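Local coordinates for putative uncharacterized protein (Xanthomonas oryzae pv. oryzae, PDB 4KL0) that binds a calcium ion and probably hydrolyses N-glycosidic bonds, in the manner of nucleoside hydrolases, at residues A[67-76]-A[108-116]; A[257-265]-A[303-314]. One frame throughout, in Å; residues are numbered along the deposited sequence.

Contact 1: A[67-76]-A[108-116]; sequences LGDADMRSQR and REHSKFLAE
The guanidinium of R76 reaches across to the chain leaving helix 104-110 and ties it to the first turns of helix 70-86, a polar side-chain-to-backbone contact at the calcium-binding end of this nucleoside hydrolase fold. NH1 and NH2 of R76 close end-on around one acceptor, K112 O, each at 2.9 Å. The NH1 bond lies in the carbonyl plane, whereas NH2 comes from above it. NH2 also donates to H110 O at 2.9 Å, again from above that carbonyl's plane. On its own side, R76 NE gives a nearly straight bond to L67 O (2.8 Å), so the group's rotation is fixed. L67 CD2 lies over the rim of one guanidinium face and M72 SD over the rim of the opposite one. Beyond this, L67 CD1 sits over the face of the H110 imidazole, 3.7 Å from its centroid, the L67 side chain crossing that of H110 at about a right angle. M72 folds at chi2 and chi3 (53° and 71°), which brings SD to 3.7 Å from F113 CB in an oblique Met-aromatic contact. Q75 CB lies 3.8 Å from F113 CE1. D69 N-caps helix 70-86 through OD1. H110 ND1 bonds to Y100 OH, and R76 NH1 also serves P36 O. L67 packs on D35 and on helix 198-202, while R73 of helix 70-86 lies against strand 93-96.

Contact 2: A[257-265]-A[303-314]; sequences QKNALKGLW and SFDAIWPQVTKL
F304 is a knob seated on helix 248-269, in the hole between K258, L261, K262 and W265. K262 CA stands over the centre of its ring, 3.5 Å from the centroid, while K258 CG meets the ring edge in plane. A trans first torsion (chi1 -178°) carries the phenyl onto the helix. W308 lies next to it: the extended aliphatic chain of K258 crosses one indole face at about a right angle, CD 4.0 Å from the centroid of the five-membered ring, and L261 CD2 touches the indole edge at CZ3 (3.9 Å). The same methyl meets V311 CG2 tip to tip at 3.8 Å. At the W265 end, I307 CG1 sits over the six-membered ring of W265, 3.7 Å from its centroid; at the Q257 end, the amide carbon CD packs on L314 CD2 (3.9 Å). Outside this shell, W308 NE1 bonds to E240 and W265 NE1 to L302 O, while F281 meets W265 edge-to-face, which should set how both indoles are turned. No hydrogen bond joins the two segments. The chain 303-314 is therefore held to the helix by shape and apolar contact, the lysines contributing methylenes and the buried indole N-H groups satisfied from elsewhere.

Overall arrangement
Contacts 1 and 2 follow one another along the chain, their centres about 24 Å apart, and they meet through helix 248-269: E116 OE2 at the end of contact 1 lies 2.6 Å from N259 ND2 in contact 2, a probable hydrogen bond. Contact 1 is the nearer to the metal site. The L67 side chain is about 7 Å from the calcium ion, which is bound by D35, D42, I151 and D318, and about 4 Å from the side chain of D35. For contact 2 the Q257 side chain is about 12 Å from the ion. As in other nucleoside hydrolases, the calcium probably marks the active site, with contact 1 bordering it and contact 2 standing farther off.

Contact 1: A[67-76]-A[108-116]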
loop_
_atom_site.group_PDB
_atom_site.type_symbol
_atom_site.label_atom_id
_atom_site.label_comp_id
_atom_site.label_asym_id
_atom_site.label_seq_id
_atom_site.Cartn_x
_atom_site.Cartn_y
_atom_site.Cartn_z
ATOM N N LEU A 67 1.232 -12.176 4.588
ATOM C CA LEU A 67 0.168 -12.834 3.810
ATOM C C LEU A 67 0.653 -14.169 3.226
ATOM O O LEU A 67 1.488 -14.180 2.303
ATOM C CB LEU A 67 -0.421 -11.930 2.666
ATOM C CG LEU A 67 -1.692 -12.489 2.031
ATOM C CD1 LEU A 67 -2.909 -12.298 2.987
ATOM C CD2 LEU A 67 -1.955 -11.630 0.788
ATOM N N GLY A 68 0.158 -15.252 3.828
ATOM C CA GLY A 68 0.502 -16.615 3.460
ATOM C C GLY A 68 1.288 -17.313 4.565
ATOM O O GLY A 68 1.649 -16.740 5.606
ATOM N N ASP A 69 1.565 -18.578 4.299
ATOM C CA ASP A 69 2.457 -19.335 5.199
ATOM C C ASP A 69 3.905 -18.896 5.052
ATOM O O ASP A 69 4.209 -18.004 4.237
ATOM C CB ASP A 69 2.217 -20.840 5.000
ATOM C CG ASP A 69 2.782 -21.406 3.689
ATOM O OD1 ASP A 69 3.448 -20.722 2.876
ATOM O OD2 ASP A 69 2.542 -22.610 3.465
ATOM N N ALA A 70 4.825 -19.495 5.813
ATOM C CA ALA A 70 6.180 -18.968 5.828
ATOM C C ALA A 70 6.819 -18.938 4.452
ATOM O O ALA A 70 7.457 -17.968 4.082
ATOM C CB ALA A 70 7.064 -19.777 6.767
ATOM N N ASP A 71 6.640 -19.994 3.688
ATOM C CA ASP A 71 7.298 -19.990 2.374
ATOM C C ASP A 71 6.644 -18.962 1.434
ATOM O O ASP A 71 7.328 -18.322 0.636
ATOM C CB ASP A 71 7.278 -21.363 1.729
ATOM C CG ASP A 71 7.964 -21.362 0.377
ATOM O OD1 ASP A 71 9.179 -20.981 0.325
ATOM O OD2 ASP A 71 7.268 -21.657 -0.620
ATOM N N MET A 72 5.337 -18.795 1.541
ATOM C CA MET A 72 4.673 -17.775 0.680
ATOM C C MET A 72 5.192 -16.393 1.029
ATOM O O MET A 72 5.440 -15.550 0.114
ATOM C CB MET A 72 3.166 -17.805 0.880
ATOM C CG MET A 72 2.361 -16.782 0.027
ATOM S SD MET A 72 2.715 -16.856 -1.838
ATOM C CE MET A 72 1.975 -18.354 -2.246
ATOM N N ARG A 73 5.289 -16.100 2.334
ATOM C CA ARG A 73 5.792 -14.787 2.747
ATOM C C ARG A 73 7.193 -14.588 2.226
ATOM O O ARG A 73 7.581 -13.500 1.801
ATOM C CB ARG A 73 5.713 -14.608 4.281
ATOM C CG ARG A 73 4.290 -14.678 4.766
ATOM C CD ARG A 73 4.243 -14.214 6.263
ATOM N NE ARG A 73 5.182 -14.957 7.146
ATOM C CZ ARG A 73 4.902 -16.113 7.762
ATOM N NH1 ARG A 73 3.765 -16.766 7.554
ATOM N NH2 ARG A 73 5.822 -16.637 8.571
ATOM N N SER A 74 7.972 -15.657 2.162
ATOM C CA SER A 74 9.314 -15.488 1.566
ATOM C C SER A 74 9.273 -15.197 0.077
ATOM O O SER A 74 10.034 -14.354 -0.412
ATOM C CB SER A 74 10.187 -16.726 1.840
ATOM O OG SER A 74 10.560 -16.747 3.237
ATOM N N GLN A 75 8.348 -15.834 -0.655
ATOM C CA GLN A 75 8.217 -15.554 -2.088
ATOM C C GLN A 75 7.835 -14.070 -2.287
ATOM O O GLN A 75 8.371 -13.396 -3.145
ATOM C CB GLN A 75 7.175 -16.472 -2.776
ATOM C CG GLN A 75 7.412 -17.959 -2.613
ATOM C CD GLN A 75 8.850 -18.318 -2.922
ATOM O OE1 GLN A 75 9.403 -17.929 -3.968
ATOM N NE2 GLN A 75 9.499 -19.031 -1.977
ATOM N N ARG A 76 6.900 -13.575 -1.484
ATOM C CA ARG A 76 6.512 -12.178 -1.581
ATOM C C ARG A 76 7.671 -11.261 -1.242
ATOM O O ARG A 76 7.861 -10.268 -1.927
ATOM C CB ARG A 76 5.302 -11.884 -0.680
ATOM C CG ARG A 76 4.057 -12.623 -1.039
ATOM C CD ARG A 76 2.851 -12.072 -0.216
ATOM N NE ARG A 76 1.748 -13.027 -0.203
ATOM C CZ ARG A 76 0.970 -13.312 -1.235
ATOM N NH1 ARG A 76 1.154 -12.691 -2.446
ATOM N NH2 ARG A 76 -0.010 -14.207 -1.089
ATOM N N ARG A 108 -6.629 -20.510 0.935
ATOM C CA ARG A 108 -6.788 -20.280 -0.475
ATOM C C ARG A 108 -6.521 -18.833 -0.897
ATOM O O ARG A 108 -5.756 -18.561 -1.815
ATOM C CB ARG A 108 -8.230 -20.698 -0.835
ATOM C CG ARG A 108 -8.491 -20.960 -2.243
ATOM C CD ARG A 108 -10.022 -21.109 -2.372
ATOM N NE ARG A 108 -10.382 -21.665 -3.660
ATOM C CZ ARG A 108 -11.540 -22.257 -3.916
ATOM N NH1 ARG A 108 -12.463 -22.355 -2.953
ATOM N NH2 ARG A 108 -11.772 -22.756 -5.128
ATOM N N GLU A 109 -7.153 -17.877 -0.226
ATOM C CA GLU A 109 -6.968 -16.489 -0.631
ATOM C C GLU A 109 -5.580 -15.942 -0.266
ATOM O O GLU A 109 -5.005 -15.143 -0.971
ATOM C CB GLU A 109 -8.063 -15.595 -0.032
ATOM C CG GLU A 109 -7.669 -14.072 0.138
ATOM C CD GLU A 109 -7.592 -13.196 -1.146
ATOM O OE1 GLU A 109 -8.585 -13.131 -1.933
ATOM O OE2 GLU A 109 -6.538 -12.523 -1.345
ATOM N N HIS A 110 -5.012 -16.411 0.843
ATOM C CA HIS A 110 -3.769 -15.801 1.310
ATOM C C HIS A 110 -2.582 -16.417 0.582
ATOM O O HIS A 110 -1.427 -15.979 0.783
ATOM C CB HIS A 110 -3.565 -16.079 2.807
ATOM C CG HIS A 110 -4.519 -15.356 3.715
ATOM N ND1 HIS A 110 -4.227 -15.097 5.032
ATOM C CD2 HIS A 110 -5.726 -14.778 3.466
ATOM C CE1 HIS A 110 -5.209 -14.386 5.570
ATOM N NE2 HIS A 110 -6.152 -14.214 4.647
ATOM N N SER A 111 -2.863 -17.419 -0.268
ATOM C CA SER A 111 -1.787 -18.069 -1.005
ATOM C C SER A 111 -1.744 -17.571 -2.446
ATOM O O SER A 111 -1.069 -18.176 -3.279
ATOM C CB SER A 111 -1.947 -19.583 -0.989
ATOM O OG SER A 111 -3.094 -19.930 -1.756
ATOM N N LYS A 112 -2.500 -16.515 -2.775
ATOM C CA LYS A 112 -2.505 -15.942 -4.139
ATOM C C LYS A 112 -1.186 -15.249 -4.516
ATOM O O LYS A 112 -0.750 -14.310 -3.858
ATOM C CB LYS A 112 -3.692 -14.959 -4.219
ATOM C CG LYS A 112 -3.992 -14.390 -5.617
ATOM C CD LYS A 112 -5.389 -13.761 -5.589
ATOM C CE LYS A 112 -5.482 -12.644 -6.622
ATOM N NZ LYS A 112 -6.882 -12.601 -7.215
ATOM N N PHE A 113 -0.521 -15.698 -5.580
ATOM C CA PHE A 113 0.794 -15.163 -5.970
ATOM C C PHE A 113 0.841 -15.169 -7.490
ATOM O O PHE A 113 0.901 -16.221 -8.131
ATOM C CB PHE A 113 1.956 -15.991 -5.359
ATOM C CG PHE A 113 3.331 -15.428 -5.624
ATOM C CD1 PHE A 113 3.928 -14.535 -4.743
ATOM C CD2 PHE A 113 4.061 -15.764 -6.786
ATOM C CE1 PHE A 113 5.187 -14.010 -4.959
ATOM C CE2 PHE A 113 5.329 -15.252 -7.024
ATOM C CZ PHE A 113 5.919 -14.367 -6.130
ATOM N N LEU A 114 0.751 -13.975 -8.046
ATOM C CA LEU A 114 0.420 -13.805 -9.483
ATOM C C LEU A 114 1.620 -14.216 -10.338
ATOM O O LEU A 114 2.784 -13.926 -10.016
ATOM C CB LEU A 114 0.005 -12.348 -9.747
ATOM C CG LEU A 114 -1.269 -11.897 -9.024
ATOM C CD1 LEU A 114 -1.545 -10.380 -9.219
ATOM C CD2 LEU A 114 -2.421 -12.742 -9.464
ATOM N N ALA A 115 1.357 -14.905 -11.445
ATOM C CA ALA A 115 2.483 -15.438 -12.247
ATOM C C ALA A 115 3.485 -14.375 -12.748
ATOM O O ALA A 115 4.708 -14.636 -12.888
ATOM C CB ALA A 115 1.917 -16.221 -13.418
ATOM N N GLU A 116 3.000 -13.161 -12.970
ATOM C CA GLU A 116 3.836 -12.083 -13.498
ATOM C C GLU A 116 4.989 -11.704 -12.542
ATOM O O GLU A 116 6.051 -11.196 -12.941
ATOM C CB GLU A 116 2.948 -10.860 -13.778
ATOM C CG GLU A 116 1.933 -10.990 -14.898
ATOM C CD GLU A 116 0.664 -11.746 -14.570
ATOM O OE1 GLU A 116 0.416 -12.107 -13.392
ATOM O OE2 GLU A 116 -0.115 -12.013 -15.514
#

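Contact 2: A[257-265]-A[303-314]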
loop_
_atom_site.group_PDB
_atom_site.type_symbol
_atom_site.label_atom_id
_atom_site.label_comp_id
_atom_site.label_asym_id
_atom_site.label_seq_id
_atom_site.Cartn_x
_atom_site.Cartn_y
_atom_site.Cartn_z
ATOM N N GLN A 257 -2.216 -5.949 -13.689
ATOM C CA GLN A 257 -3.535 -5.344 -13.642
ATOM C C GLN A 257 -4.383 -5.833 -14.816
ATOM O O GLN A 257 -5.555 -6.195 -14.672
ATOM C CB GLN A 257 -3.457 -3.831 -13.605
ATOM C CG GLN A 257 -4.829 -3.197 -13.718
ATOM C CD GLN A 257 -5.694 -3.398 -12.506
ATOM O OE1 GLN A 257 -5.635 -2.612 -11.544
ATOM N NE2 GLN A 257 -6.481 -4.468 -12.518
ATOM N N LYS A 258 -3.775 -5.867 -15.995
ATOM C CA LYS A 258 -4.584 -6.252 -17.148
ATOM C C LYS A 258 -5.008 -7.724 -17.009
ATOM O O LYS A 258 -6.171 -8.024 -17.259
ATOM C CB LYS A 258 -3.825 -5.917 -18.450
ATOM C CG LYS A 258 -4.582 -6.203 -19.712
ATOM C CD LYS A 258 -3.713 -5.785 -20.877
ATOM C CE LYS A 258 -4.357 -6.262 -22.149
ATOM N NZ LYS A 258 -3.365 -6.118 -23.265
ATOM N N ASN A 259 -4.116 -8.619 -16.596
ATOM C CA ASN A 259 -4.496 -10.032 -16.506
ATOM C C ASN A 259 -5.499 -10.295 -15.367
ATOM O O ASN A 259 -6.463 -11.073 -15.546
ATOM C CB ASN A 259 -3.269 -10.954 -16.521
ATOM C CG ASN A 259 -2.414 -10.779 -17.800
ATOM O OD1 ASN A 259 -2.954 -10.621 -18.921
ATOM N ND2 ASN A 259 -1.072 -10.812 -17.636
ATOM N N ALA A 260 -5.316 -9.663 -14.194
ATOM C CA ALA A 260 -6.308 -9.763 -13.117
ATOM C C ALA A 260 -7.705 -9.372 -13.613
ATOM O O ALA A 260 -8.743 -10.042 -13.330
ATOM C CB ALA A 260 -5.895 -8.854 -11.916
ATOM N N LEU A 261 -7.775 -8.297 -14.384
ATOM C CA LEU A 261 -9.055 -7.801 -14.816
ATOM C C LEU A 261 -9.668 -8.738 -15.900
ATOM O O LEU A 261 -10.895 -8.971 -15.927
ATOM C CB LEU A 261 -8.904 -6.396 -15.336
ATOM C CG LEU A 261 -10.272 -5.761 -15.371
ATOM C CD1 LEU A 261 -10.883 -5.664 -13.941
ATOM C CD2 LEU A 261 -10.169 -4.395 -16.039
ATOM N N LYS A 262 -8.773 -9.259 -16.734
ATOM C CA LYS A 262 -9.162 -10.222 -17.778
ATOM C C LYS A 262 -9.771 -11.445 -17.109
ATOM O O LYS A 262 -10.859 -11.915 -17.491
ATOM C CB LYS A 262 -7.930 -10.625 -18.590
ATOM C CG LYS A 262 -8.151 -11.741 -19.632
ATOM C CD LYS A 262 -6.865 -11.931 -20.493
ATOM C CE LYS A 262 -7.101 -12.998 -21.579
ATOM N NZ LYS A 262 -5.911 -13.891 -21.873
ATOM N N GLY A 263 -9.089 -11.946 -16.085
ATOM C CA GLY A 263 -9.586 -13.123 -15.376
ATOM C C GLY A 263 -10.939 -12.846 -14.731
ATOM O O GLY A 263 -11.842 -13.711 -14.720
ATOM N N LEU A 264 -11.128 -11.651 -14.189
ATOM C CA LEU A 264 -12.411 -11.309 -13.545
ATOM C C LEU A 264 -13.560 -11.198 -14.591
ATOM O O LEU A 264 -14.676 -11.747 -14.457
ATOM C CB LEU A 264 -12.198 -10.038 -12.682
ATOM C CG LEU A 264 -13.397 -9.341 -12.053
ATOM C CD1 LEU A 264 -14.067 -10.350 -11.077
ATOM C CD2 LEU A 264 -13.043 -8.037 -11.333
ATOM N N TRP A 265 -13.239 -10.555 -15.699
ATOM C CA TRP A 265 -14.181 -10.457 -16.817
ATOM C C TRP A 265 -14.619 -11.822 -17.366
ATOM O O TRP A 265 -15.824 -12.076 -17.513
ATOM C CB TRP A 265 -13.496 -9.667 -17.942
ATOM C CG TRP A 265 -14.330 -9.714 -19.165
ATOM C CD1 TRP A 265 -14.091 -10.444 -20.282
ATOM C CD2 TRP A 265 -15.584 -9.078 -19.351
ATOM N NE1 TRP A 265 -15.118 -10.292 -21.172
ATOM C CE2 TRP A 265 -16.044 -9.439 -20.647
ATOM C CE3 TRP A 265 -16.355 -8.211 -18.583
ATOM C CZ2 TRP A 265 -17.234 -8.979 -21.166
ATOM C CZ3 TRP A 265 -17.558 -7.745 -19.095
ATOM C CH2 TRP A 265 -17.996 -8.141 -20.394
ATOM N N SER A 303 -14.800 -10.158 -26.009
ATOM C CA SER A 303 -13.544 -10.683 -25.502
ATOM C C SER A 303 -12.888 -9.582 -24.650
ATOM O O SER A 303 -13.325 -8.417 -24.664
ATOM C CB SER A 303 -12.617 -11.178 -26.618
ATOM O OG SER A 303 -12.127 -10.069 -27.344
ATOM N N PHE A 304 -11.891 -9.954 -23.857
ATOM C CA PHE A 304 -11.343 -8.944 -22.958
ATOM C C PHE A 304 -10.643 -7.806 -23.720
ATOM O O PHE A 304 -10.595 -6.669 -23.237
ATOM C CB PHE A 304 -10.444 -9.547 -21.892
ATOM C CG PHE A 304 -9.928 -8.542 -20.939
ATOM C CD1 PHE A 304 -10.789 -7.927 -20.025
ATOM C CD2 PHE A 304 -8.593 -8.174 -20.972
ATOM C CE1 PHE A 304 -10.291 -6.965 -19.145
ATOM C CE2 PHE A 304 -8.102 -7.241 -20.078
ATOM C CZ PHE A 304 -8.962 -6.636 -19.186
ATOM N N ASP A 305 -10.139 -8.102 -24.920
ATOM C CA ASP A 305 -9.499 -7.064 -25.740
ATOM C C ASP A 305 -10.439 -5.934 -26.125
ATOM O O ASP A 305 -9.995 -4.807 -26.298
ATOM C CB ASP A 305 -8.839 -7.679 -26.971
ATOM C CG ASP A 305 -7.711 -8.623 -26.599
ATOM O OD1 ASP A 305 -6.745 -8.167 -25.908
ATOM O OD2 ASP A 305 -7.800 -9.826 -26.973
ATOM N N ALA A 306 -11.741 -6.212 -26.205
ATOM C CA ALA A 306 -12.703 -5.158 -26.454
ATOM C C ALA A 306 -13.229 -4.484 -25.206
ATOM O O ALA A 306 -13.901 -3.457 -25.283
ATOM C CB ALA A 306 -13.866 -5.656 -27.365
ATOM N N ILE A 307 -12.936 -5.068 -24.033
ATOM C CA ILE A 307 -13.337 -4.485 -22.744
ATOM C C ILE A 307 -12.250 -3.546 -22.115
ATOM O O ILE A 307 -12.577 -2.446 -21.621
ATOM C CB ILE A 307 -13.677 -5.605 -21.735
ATOM C CG1 ILE A 307 -14.964 -6.314 -22.185
ATOM C CG2 ILE A 307 -13.845 -5.003 -20.341
ATOM C CD1 ILE A 307 -16.189 -5.414 -22.077
ATOM N N TRP A 308 -10.999 -3.999 -22.143
ATOM C CA TRP A 308 -9.836 -3.201 -21.661
ATOM C C TRP A 308 -9.960 -1.731 -22.058
ATOM O O TRP A 308 -9.955 -0.840 -21.182
ATOM C CB TRP A 308 -8.512 -3.810 -22.127
ATOM C CG TRP A 308 -7.223 -3.172 -21.533
ATOM C CD1 TRP A 308 -6.128 -2.734 -22.232
ATOM C CD2 TRP A 308 -6.914 -2.953 -20.131
ATOM N NE1 TRP A 308 -5.164 -2.249 -21.364
ATOM C CE2 TRP A 308 -5.625 -2.383 -20.070
ATOM C CE3 TRP A 308 -7.610 -3.190 -18.930
ATOM C CZ2 TRP A 308 -5.009 -2.039 -18.854
ATOM C CZ3 TRP A 308 -6.998 -2.855 -17.721
ATOM C CH2 TRP A 308 -5.722 -2.285 -17.695
ATOM N N PRO A 309 -10.179 -1.444 -23.378
ATOM C CA PRO A 309 -10.346 -0.028 -23.749
ATOM C C PRO A 309 -11.524 0.706 -23.109
ATOM O O PRO A 309 -11.536 1.929 -22.980
ATOM C CB PRO A 309 -10.565 -0.087 -25.281
ATOM C CG PRO A 309 -9.942 -1.362 -25.714
ATOM C CD PRO A 309 -10.184 -2.329 -24.552
ATOM N N GLN A 310 -12.575 0.006 -22.735
ATOM C CA GLN A 310 -13.676 0.754 -22.123
ATOM C C GLN A 310 -13.479 1.046 -20.628
ATOM O O GLN A 310 -14.209 1.866 -20.002
ATOM C CB GLN A 310 -14.985 -0.011 -22.289
ATOM C CG GLN A 310 -15.524 -0.014 -23.713
ATOM C CD GLN A 310 -16.896 -0.605 -23.706
ATOM O OE1 GLN A 310 -17.763 -0.135 -22.964
ATOM N NE2 GLN A 310 -17.073 -1.708 -24.410
ATOM N N VAL A 311 -12.522 0.343 -20.028
ATOM C CA VAL A 311 -12.339 0.530 -18.588
ATOM C C VAL A 311 -11.769 1.915 -18.351
ATOM O O VAL A 311 -10.861 2.335 -19.087
ATOM C CB VAL A 311 -11.415 -0.551 -18.007
ATOM C CG1 VAL A 311 -10.990 -0.153 -16.586
ATOM C CG2 VAL A 311 -12.145 -1.901 -18.027
ATOM N N THR A 312 -12.335 2.608 -17.367
ATOM C CA THR A 312 -11.888 3.933 -16.910
ATOM C C THR A 312 -11.484 4.053 -15.401
ATOM O O THR A 312 -10.886 5.067 -14.983
ATOM C CB THR A 312 -12.986 5.023 -17.204
ATOM O OG1 THR A 312 -14.074 4.892 -16.287
ATOM C CG2 THR A 312 -13.512 4.871 -18.615
ATOM N N LYS A 313 -11.786 3.047 -14.575
ATOM C CA LYS A 313 -11.705 3.235 -13.123
ATOM C C LYS A 313 -10.964 2.058 -12.487
ATOM O O LYS A 313 -11.544 0.969 -12.390
ATOM C CB LYS A 313 -13.112 3.238 -12.514
ATOM C CG LYS A 313 -14.047 4.330 -13.066
ATOM C CD LYS A 313 -15.269 4.511 -12.145
ATOM C CE LYS A 313 -16.490 3.722 -12.643
ATOM N NZ LYS A 313 -17.521 3.530 -11.555
ATOM N N LEU A 314 -9.727 2.270 -12.022
ATOM C CA LEU A 314 -8.932 1.226 -11.366
ATOM C C LEU A 314 -8.463 1.809 -10.011
ATOM O O LEU A 314 -7.809 2.880 -9.969
ATOM C CB LEU A 314 -7.727 0.810 -12.225
ATOM C CG LEU A 314 -8.144 0.205 -13.582
ATOM C CD1 LEU A 314 -6.934 0.222 -14.488
ATOM C CD2 LEU A 314 -8.773 -1.222 -13.407
#